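Local coordinates for protein A49R (Vaccinia virus, PDB 4D5T), which inhibits host NF-kappa-B activation by binding BTRC, which diminishes ubiquitination of the inhibitor NFKBIA and keeps p65/RELA in the cytoplasm, at residues E69-L74 with L105-N110. Residues are numbered along the deposited sequence; the frame is centred on the assembly and turned at random.
Sequences ELINSL and LKYIMN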
loop_
_atom_site.group_PDB
_atom_site.type_symbol
_atom_site.label_atom_id
_atom_site.label_comp_id
_atom_site.label_asym_id
_atom_site.label_seq_id
_atom_site.Cartn_x
_atom_site.Cartn_y
_atom_site.Cartn_z
ATOM N N GLU A 69 -8.279 -8.854 13.663
ATOM C CA GLU A 69 -8.860 -10.055 14.271
ATOM C C GLU A 69 -8.512 -11.272 13.409
ATOM O O GLU A 69 -8.025 -12.292 13.885
ATOM C CB GLU A 69 -10.411 -9.933 14.398
ATOM C CG GLU A 69 -10.989 -9.156 15.579
ATOM C CD GLU A 69 -10.292 -9.409 16.888
ATOM O OE1 GLU A 69 -10.529 -10.468 17.498
ATOM O OE2 GLU A 69 -9.498 -8.527 17.291
ATOM N N LEU A 70 -8.673 -11.134 12.107
ATOM C CA LEU A 70 -8.334 -12.238 11.210
ATOM C C LEU A 70 -6.838 -12.643 11.328
ATOM O O LEU A 70 -6.505 -13.830 11.513
ATOM C CB LEU A 70 -8.672 -11.874 9.757
ATOM C CG LEU A 70 -8.504 -12.942 8.685
ATOM C CD1 LEU A 70 -9.384 -12.666 7.467
ATOM C CD2 LEU A 70 -7.069 -12.999 8.197
ATOM N N ILE A 71 -5.961 -11.669 11.251
ATOM C CA ILE A 71 -4.526 -11.919 11.330
ATOM C C ILE A 71 -4.113 -12.513 12.676
ATOM O O ILE A 71 -3.254 -13.388 12.704
ATOM C CB ILE A 71 -3.743 -10.636 10.992
ATOM C CG1 ILE A 71 -3.738 -10.438 9.473
ATOM C CG2 ILE A 71 -2.310 -10.734 11.457
ATOM C CD1 ILE A 71 -3.612 -9.014 9.069
ATOM N N ASN A 72 -4.773 -12.084 13.753
ATOM C CA ASN A 72 -4.620 -12.721 15.076
ATOM C C ASN A 72 -4.937 -14.196 15.128
ATOM O O ASN A 72 -4.405 -14.898 15.967
ATOM C CB ASN A 72 -5.549 -12.107 16.118
ATOM C CG ASN A 72 -4.983 -10.864 16.739
ATOM O OD1 ASN A 72 -3.866 -10.445 16.399
ATOM N ND2 ASN A 72 -5.763 -10.239 17.620
ATOM N N SER A 73 -5.850 -14.654 14.287
ATOM C CA SER A 73 -6.217 -16.065 14.252
ATOM C C SER A 73 -5.193 -16.888 13.454
ATOM O O SER A 73 -5.246 -18.095 13.480
ATOM C CB SER A 73 -7.604 -16.214 13.636
ATOM O OG SER A 73 -7.573 -16.031 12.223
ATOM N N LEU A 74 -4.244 -16.260 12.769
ATOM C CA LEU A 74 -3.311 -17.015 11.929
ATOM C C LEU A 74 -2.090 -17.491 12.680
ATOM O O LEU A 74 -1.629 -16.833 13.603
ATOM C CB LEU A 74 -2.851 -16.173 10.763
ATOM C CG LEU A 74 -3.946 -15.635 9.833
ATOM C CD1 LEU A 74 -3.315 -14.847 8.690
ATOM C CD2 LEU A 74 -4.841 -16.735 9.303
ATOM N N LEU A 105 0.538 -6.176 3.945
ATOM C CA LEU A 105 1.746 -6.147 4.752
ATOM C C LEU A 105 1.556 -5.163 5.926
ATOM O O LEU A 105 2.038 -5.404 7.048
ATOM C CB LEU A 105 3.009 -5.816 3.917
ATOM C CG LEU A 105 3.341 -6.956 2.920
ATOM C CD1 LEU A 105 4.460 -6.537 2.000
ATOM C CD2 LEU A 105 3.699 -8.261 3.522
ATOM N N LYS A 106 0.923 -4.020 5.692
ATOM C CA LYS A 106 0.620 -3.063 6.755
ATOM C C LYS A 106 -0.289 -3.701 7.803
ATOM O O LYS A 106 -0.007 -3.598 9.007
ATOM C CB LYS A 106 0.000 -1.765 6.184
ATOM C CG LYS A 106 -0.359 -0.782 7.278
ATOM C CD LYS A 106 -0.713 0.589 6.757
ATOM C CE LYS A 106 -1.150 1.423 7.978
ATOM N NZ LYS A 106 -1.211 2.850 7.728
ATOM N N TYR A 107 -1.296 -4.464 7.384
ATOM C CA TYR A 107 -2.121 -5.156 8.396
ATOM C C TYR A 107 -1.290 -6.107 9.244
ATOM O O TYR A 107 -1.495 -6.267 10.472
ATOM C CB TYR A 107 -3.267 -5.942 7.776
ATOM C CG TYR A 107 -4.287 -5.193 6.999
ATOM C CD1 TYR A 107 -4.829 -3.971 7.448
ATOM C CD2 TYR A 107 -4.827 -5.757 5.848
ATOM C CE1 TYR A 107 -5.794 -3.288 6.710
ATOM C CE2 TYR A 107 -5.785 -5.069 5.110
ATOM C CZ TYR A 107 -6.282 -3.860 5.572
ATOM O OH TYR A 107 -7.281 -3.272 4.858
ATOM N N ILE A 108 -0.390 -6.842 8.589
ATOM C CA ILE A 108 0.417 -7.855 9.256
ATOM C C ILE A 108 1.387 -7.186 10.224
ATOM O O ILE A 108 1.527 -7.640 11.382
ATOM C CB ILE A 108 1.189 -8.736 8.271
ATOM C CG1 ILE A 108 0.221 -9.585 7.447
ATOM C CG2 ILE A 108 2.186 -9.637 9.021
ATOM C CD1 ILE A 108 0.943 -10.367 6.394
ATOM N N MET A 109 1.960 -6.057 9.814
ATOM C CA MET A 109 2.835 -5.260 10.712
ATOM C C MET A 109 2.084 -4.529 11.827
ATOM O O MET A 109 2.691 -4.107 12.818
ATOM C CB MET A 109 3.674 -4.255 9.925
ATOM C CG MET A 109 4.708 -4.863 8.971
ATOM S SD MET A 109 5.946 -5.929 9.677
ATOM C CE MET A 109 5.186 -7.503 9.633
ATOM N N ASN A 110 0.763 -4.417 11.723
ATOM C CA ASN A 110 -0.102 -3.923 12.860
ATOM C C ASN A 110 -0.171 -4.933 14.026
ATOM O O ASN A 110 -0.669 -4.597 15.071
ATOM C CB ASN A 110 -1.563 -3.592 12.405
ATOM C CG ASN A 110 -1.675 -2.389 11.436
ATOM O OD1 ASN A 110 -0.814 -1.512 11.380
ATOM N ND2 ASN A 110 -2.785 -2.354 10.659
#
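With its CG1 branch beside the backbone N (chi1 -78°) and the chain extended beyond it, I71 brings its terminal CD1 against the backbone of Y107 and I108. Y107 has CG anti to its own carbonyl carbon, which carries the ring off from the contact and leaves CB to meet the isoleucine. The two side chains cross at about a right angle, and I71 CD1 comes to 3.4 Å from Y107 CB, a tight methyl-to-methylene contact. The same methyl, I71 CD1, lies 3.7 Å from Y107 C and 3.9 Å from I108 N, so it rests over the peptide link between these residues. I108 contributes from the flank, its CG1 4.2 Å from I71 CD1. The contact is apolar and buried, with no hydrogen bond across it. It brings the C-terminal part of helix 64-72 against that of helix 95-109 within the all-helical Bcl-2-like fold of A49, the closest backbone approach being 6.7 Å from I71 CA to I108 CA. F114 of helix 112-126 touches both isoleucines, while the Y107 side chain also touches Q67 and its ring meets that of Y58 with the planes at about 40°. Near the C-terminal end of helix 64-72, L70 O accepts from both S73 N and S73 OG; S73 OG lies 2.5 Å from L70 O, in the carbonyl plane and on a lone pair.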